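Local coordinates for protein ribosomal RNA small subunit methyltransferase D (Escherichia coli, PDB 2FPO) that methylates the N2 atom of guanine 966 of 16S rRNA in the assembled 30S particle, using S-adenosyl-L-methionine as methyl donor, at residues 91-96 and 105-110; 143-148 and 168-173. All blocks are in the same frame, centred on the assembly; numbering follows the deposited sequence.

Contact 1: residues 91-96 and 105-110; sequences QQLIKN and ARVVNS
Val107 of strand 105-108 meets Leu93 and Ile94, two successive residues of helix 87-99, through side-chain carbon atoms alone. Ile94 comes closest: its CG1 lies 3.7 Å from CB of Val107, so the methylene, rather than a branch methyl, presses on the fork of the valine. Its CB leaves the helix without aiming at the strand; it is the first torsion (chi1 -72°), with CG1 opposite the carbonyl carbon and CG2 opposite the backbone N, that brings the longer branch across. CD1 then runs on past the valine, 4.2 Å from its CB.

Leu93 starts out directed at the strand, and with CG anti to the backbone N (chi1 -164°) it offers its branch point, CG standing 3.9 Å from Val107 CG2. That same methyl also lies 3.7 Å from Ile94 CG1, so CG2 serves both helix residues, while CG1 of Val107 lies nearest the isoleucine, 4.1 Å from its CG1. Leu93 is buried and also packs on Ala63, whereas Ile94 is exposed, which puts the contact at the border of the core. The nearest CA atoms, those of Ile94 and Val107, are 6.5 Å apart, and the segments bury 148 Å².

Backbone hydrogen bonds of Arg106 and Val108 with Ala80 and Leu82 tie the strand to strand 79-83, completing the beta-alpha-beta unit 79-83, 87-99, 105-108 of a Rossmann-like methyltransferase fold.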
loop_
_atom_site.group_PDB
_atom_site.type_symbol
_atom_site.label_atom_id
_atom_site.label_comp_id
_atom_site.label_asym_id
_atom_site.label_seq_id
_atom_site.Cartn_x
_atom_site.Cartn_y
_atom_site.Cartn_z
ATOM N N GLN A 91 14.008 0.655 9.018
ATOM C CA GLN A 91 14.563 1.593 10.026
ATOM C C GLN A 91 14.365 3.086 9.678
ATOM O O GLN A 91 14.029 3.898 10.556
ATOM C CB GLN A 91 16.059 1.306 10.291
ATOM C CG GLN A 91 16.349 -0.006 11.067
ATOM C CD GLN A 91 17.859 -0.298 11.265
ATOM O OE1 GLN A 91 18.737 0.348 10.660
ATOM N NE2 GLN A 91 18.163 -1.298 12.111
ATOM N N GLN A 92 14.573 3.448 8.405
ATOM C CA GLN A 92 14.424 4.843 7.959
ATOM C C GLN A 92 12.960 5.245 7.972
ATOM O O GLN A 92 12.604 6.360 8.364
ATOM C CB GLN A 92 15.007 5.047 6.560
ATOM C CG GLN A 92 14.941 6.527 6.046
ATOM C CD GLN A 92 15.719 7.496 6.905
ATOM O OE1 GLN A 92 16.919 7.325 7.103
ATOM N NE2 GLN A 92 15.037 8.522 7.438
ATOM N N LEU A 93 12.107 4.313 7.568
ATOM C CA LEU A 93 10.690 4.501 7.669
ATOM C C LEU A 93 10.267 4.886 9.104
ATOM O O LEU A 93 9.522 5.838 9.292
ATOM C CB LEU A 93 9.983 3.220 7.221
ATOM C CG LEU A 93 8.504 3.310 6.887
ATOM C CD1 LEU A 93 8.105 4.669 6.215
ATOM C CD2 LEU A 93 8.175 2.133 6.004
ATOM N N ILE A 94 10.742 4.131 10.092
ATOM C CA ILE A 94 10.471 4.386 11.508
ATOM C C ILE A 94 10.930 5.798 11.914
ATOM O O ILE A 94 10.236 6.504 12.651
ATOM C CB ILE A 94 11.161 3.301 12.382
ATOM C CG1 ILE A 94 10.438 1.945 12.232
ATOM C CG2 ILE A 94 11.303 3.753 13.878
ATOM C CD1 ILE A 94 11.212 0.779 12.830
ATOM N N LYS A 95 12.127 6.168 11.485
ATOM C CA LYS A 95 12.648 7.515 11.702
ATOM C C LYS A 95 11.751 8.581 11.086
ATOM O O LYS A 95 11.463 9.590 11.737
ATOM C CB LYS A 95 14.060 7.639 11.148
ATOM C CG LYS A 95 15.120 6.882 11.958
ATOM C CD LYS A 95 16.459 7.077 11.304
ATOM C CE LYS A 95 17.466 6.032 11.740
ATOM N NZ LYS A 95 18.691 6.179 10.915
ATOM N N ASN A 96 11.287 8.356 9.842
ATOM C CA ASN A 96 10.426 9.347 9.194
ATOM C C ASN A 96 9.099 9.477 9.881
ATOM O O ASN A 96 8.585 10.575 9.983
ATOM C CB ASN A 96 10.259 9.090 7.693
ATOM C CG ASN A 96 11.548 9.270 6.942
ATOM O OD1 ASN A 96 12.437 9.984 7.396
ATOM N ND2 ASN A 96 11.667 8.628 5.790
ATOM N N ALA A 105 0.747 4.475 13.391
ATOM C CA ALA A 105 1.405 3.622 12.411
ATOM C C ALA A 105 2.433 2.719 13.066
ATOM O O ALA A 105 2.913 2.993 14.178
ATOM C CB ALA A 105 2.063 4.472 11.314
ATOM N N ARG A 106 2.755 1.622 12.405
ATOM C CA ARG A 106 3.796 0.731 12.890
ATOM C C ARG A 106 4.520 0.177 11.661
ATOM O O ARG A 106 3.982 0.146 10.528
ATOM C CB ARG A 106 3.208 -0.435 13.675
ATOM C CG ARG A 106 2.263 -1.310 12.855
ATOM C CD ARG A 106 2.097 -2.685 13.532
ATOM N NE ARG A 106 1.326 -2.591 14.799
ATOM C CZ ARG A 106 -0.004 -2.543 14.888
ATOM N NH1 ARG A 106 -0.594 -2.506 16.105
ATOM N NH2 ARG A 106 -0.755 -2.549 13.786
ATOM N N VAL A 107 5.740 -0.255 11.875
ATOM C CA VAL A 107 6.526 -0.790 10.791
ATOM C C VAL A 107 6.918 -2.148 11.249
ATOM O O VAL A 107 7.465 -2.320 12.360
ATOM C CB VAL A 107 7.799 0.060 10.546
ATOM C CG1 VAL A 107 8.693 -0.592 9.494
ATOM C CG2 VAL A 107 7.415 1.531 10.166
ATOM N N VAL A 108 6.690 -3.116 10.381
ATOM C CA VAL A 108 7.095 -4.469 10.655
ATOM C C VAL A 108 8.167 -4.874 9.611
ATOM O O VAL A 108 7.939 -4.808 8.391
ATOM C CB VAL A 108 5.884 -5.443 10.573
ATOM C CG1 VAL A 108 6.331 -6.876 10.765
ATOM C CG2 VAL A 108 4.742 -5.078 11.600
ATOM N N ASN A 109 9.314 -5.316 10.114
ATOM C CA ASN A 109 10.438 -5.683 9.246
ATOM C C ASN A 109 10.246 -7.141 8.889
ATOM O O ASN A 109 10.700 -8.024 9.599
ATOM C CB ASN A 109 11.777 -5.449 9.954
ATOM C CG ASN A 109 12.995 -5.788 9.061
ATOM O OD1 ASN A 109 12.879 -5.946 7.828
ATOM N ND2 ASN A 109 14.152 -5.894 9.685
ATOM N N SER A 110 9.537 -7.398 7.798
ATOM C CA SER A 110 9.233 -8.786 7.423
ATOM C C SER A 110 9.020 -8.819 5.927
ATOM O O SER A 110 8.578 -7.818 5.327
ATOM C CB SER A 110 7.938 -9.280 8.124
ATOM O OG SER A 110 7.557 -10.588 7.640
#

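Contact 2: residues 143-148 and 168-173; sequences LLEDNG and TVPANW
Glu145, in the last turn of helix 137-146, reaches across to Pro170, Asn172 and Trp173, where a type I beta turn leads into edge strand 173-181 of the methyltransferase sheet. The turn is closed by the backbone bond from Trp173 N to Pro170 O, and it places the amide and the indole so that both can donate to one carboxylate.

The glutamate leaves the helix with CG opposite its backbone N and then bends at chi2 (59°). Its methylenes lie alongside the proline ring, heading the other way, with CG 3.7 Å from Pro170 CG, and the carboxylate is carried beyond it to the polar groups. Within the two segments each oxygen takes one donor. Trp173 NE1 gives a nearly straight bond of 2.9 Å to Glu145 OE1. This oxygen lies in the indole plane at the ring edge, while the N-H reaches it on the anti side, tilted out of the carboxylate plane; carboxylate and ring planes are 74° apart. Asn172 ND2 donates a nearly straight hydrogen bond of 3.1 Å to Glu145 OE2, which lies near the amide plane but is met from above the carboxylate, the two planes standing at 86°.

Both polar ends have further partners: Arg191 forms a salt bridge to Glu145 OE1 through NE, and Asn172 ND2 also donates to the carbonyl oxygen of Glu192. The arginine would be expected to favour the charged carboxylate. With an alanine in place of Glu145, the indole N-H and the Asn172 amide would probably lose this acceptor, Arg191 its counter-charge and Pro170 the methylene packed on it. Within the turn itself, Pro170 CD sits 3.6 Å above one face of the Trp173 ring, offset toward its rim.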
loop_
_atom_site.group_PDB
_atom_site.type_symbol
_atom_site.label_atom_id
_atom_site.label_comp_id
_atom_site.label_asym_id
_atom_site.label_seq_id
_atom_site.Cartn_x
_atom_site.Cartn_y
_atom_site.Cartn_z
ATOM N N LEU A 143 -3.183 -14.539 -0.114
ATOM C CA LEU A 143 -3.001 -14.486 1.339
ATOM C C LEU A 143 -3.875 -13.417 1.964
ATOM O O LEU A 143 -4.481 -13.664 2.999
ATOM C CB LEU A 143 -1.534 -14.262 1.710
ATOM C CG LEU A 143 -0.630 -15.476 1.415
ATOM C CD1 LEU A 143 0.796 -15.004 1.232
ATOM C CD2 LEU A 143 -0.710 -16.563 2.474
ATOM N N LEU A 144 -3.945 -12.237 1.324
ATOM C CA LEU A 144 -4.826 -11.144 1.793
ATOM C C LEU A 144 -6.261 -11.611 1.917
ATOM O O LEU A 144 -6.911 -11.439 2.950
ATOM C CB LEU A 144 -4.733 -9.885 0.881
ATOM C CG LEU A 144 -3.421 -9.087 0.934
ATOM C CD1 LEU A 144 -3.441 -8.003 -0.174
ATOM C CD2 LEU A 144 -3.271 -8.458 2.353
ATOM N N GLU A 145 -6.760 -12.221 0.855
ATOM C CA GLU A 145 -8.121 -12.767 0.844
ATOM C C GLU A 145 -8.352 -13.941 1.820
ATOM O O GLU A 145 -9.430 -14.063 2.373
ATOM C CB GLU A 145 -8.497 -13.192 -0.575
ATOM C CG GLU A 145 -9.913 -13.796 -0.753
ATOM C CD GLU A 145 -11.023 -12.849 -0.326
ATOM O OE1 GLU A 145 -10.886 -11.623 -0.541
ATOM O OE2 GLU A 145 -12.048 -13.341 0.218
ATOM N N ASP A 146 -7.363 -14.823 1.991
ATOM C CA ASP A 146 -7.597 -16.076 2.720
ATOM C C ASP A 146 -7.393 -15.942 4.222
ATOM O O ASP A 146 -7.935 -16.728 4.980
ATOM C CB ASP A 146 -6.696 -17.197 2.221
ATOM C CG ASP A 146 -6.974 -17.589 0.796
ATOM O OD1 ASP A 146 -8.023 -17.211 0.226
ATOM O OD2 ASP A 146 -6.110 -18.279 0.230
ATOM N N ASN A 147 -6.618 -14.951 4.646
ATOM C CA ASN A 147 -6.226 -14.847 6.041
ATOM C C ASN A 147 -6.861 -13.681 6.825
ATOM O O ASN A 147 -6.401 -13.335 7.906
ATOM C CB ASN A 147 -4.686 -14.882 6.150
ATOM C CG ASN A 147 -4.122 -16.236 5.731
ATOM O OD1 ASN A 147 -4.817 -17.239 5.807
ATOM N ND2 ASN A 147 -2.886 -16.264 5.276
ATOM N N GLY A 148 -7.934 -13.103 6.284
ATOM C CA GLY A 148 -8.711 -12.110 7.019
ATOM C C GLY A 148 -8.108 -10.719 7.053
ATOM O O GLY A 148 -8.432 -9.917 7.934
ATOM N N THR A 168 -4.583 -12.783 -11.713
ATOM C CA THR A 168 -5.600 -13.649 -11.152
ATOM C C THR A 168 -5.998 -13.080 -9.784
ATOM O O THR A 168 -5.149 -12.849 -8.898
ATOM C CB THR A 168 -5.102 -15.134 -11.087
ATOM O OG1 THR A 168 -4.677 -15.538 -12.393
ATOM C CG2 THR A 168 -6.217 -16.100 -10.644
ATOM N N VAL A 169 -7.290 -12.794 -9.648
ATOM C CA VAL A 169 -7.844 -12.302 -8.397
ATOM C C VAL A 169 -8.968 -13.246 -7.987
ATOM O O VAL A 169 -9.548 -13.910 -8.847
ATOM C CB VAL A 169 -8.319 -10.801 -8.521
ATOM C CG1 VAL A 169 -7.108 -9.902 -8.796
ATOM C CG2 VAL A 169 -9.408 -10.633 -9.644
ATOM N N PRO A 170 -9.276 -13.322 -6.678
ATOM C CA PRO A 170 -10.424 -14.157 -6.270
ATOM C C PRO A 170 -11.717 -13.661 -6.905
ATOM O O PRO A 170 -11.794 -12.510 -7.341
ATOM C CB PRO A 170 -10.464 -13.984 -4.742
ATOM C CG PRO A 170 -9.051 -13.559 -4.382
ATOM C CD PRO A 170 -8.625 -12.685 -5.512
ATOM N N ALA A 171 -12.711 -14.538 -6.958
ATOM C CA ALA A 171 -13.967 -14.266 -7.634
ATOM C C ALA A 171 -14.750 -13.100 -7.025
ATOM O O ALA A 171 -15.480 -12.412 -7.722
ATOM C CB ALA A 171 -14.822 -15.544 -7.675
ATOM N N ASN A 172 -14.592 -12.881 -5.722
ATOM C CA ASN A 172 -15.250 -11.747 -5.054
ATOM C C ASN A 172 -14.497 -10.413 -5.150
ATOM O O ASN A 172 -14.894 -9.422 -4.514
ATOM C CB ASN A 172 -15.551 -12.083 -3.585
ATOM C CG ASN A 172 -14.299 -12.408 -2.776
ATOM O OD1 ASN A 172 -13.308 -12.922 -3.304
ATOM N ND2 ASN A 172 -14.347 -12.118 -1.490
ATOM N N TRP A 173 -13.416 -10.378 -5.932
ATOM C CA TRP A 173 -12.721 -9.110 -6.248
ATOM C C TRP A 173 -13.128 -8.627 -7.632
ATOM O O TRP A 173 -13.079 -9.385 -8.614
ATOM C CB TRP A 173 -11.207 -9.305 -6.287
ATOM C CG TRP A 173 -10.518 -9.536 -4.994
ATOM C CD1 TRP A 173 -10.974 -10.251 -3.916
ATOM C CD2 TRP A 173 -9.194 -9.104 -4.658
ATOM N NE1 TRP A 173 -10.015 -10.264 -2.918
ATOM C CE2 TRP A 173 -8.915 -9.576 -3.350
ATOM C CE3 TRP A 173 -8.201 -8.377 -5.344
ATOM C CZ2 TRP A 173 -7.696 -9.331 -2.713
ATOM C CZ3 TRP A 173 -6.982 -8.116 -4.681
ATOM C CH2 TRP A 173 -6.750 -8.605 -3.391
#

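In the fold
The two contacts lie toward opposite ends of the seven-stranded mixed sheet, with centres 26 Å apart and nearest atoms about 10 Å apart, so they do not touch. Contact 1 involves outermost strand 105-108; contact 2 involves the loop entering the other outermost strand, 173-181. Along the chain they come in series, contact 1 closing before contact 2 opens, and each joins a helix to a segment later in sequence. The first crosses a short connection within a parallel beta-alpha-beta unit, the second a longer one containing strand 154-161. The two contacts thus tie helices 87-99 and 137-146 to opposite margins of one sheet, the second through the loop before its edge strand.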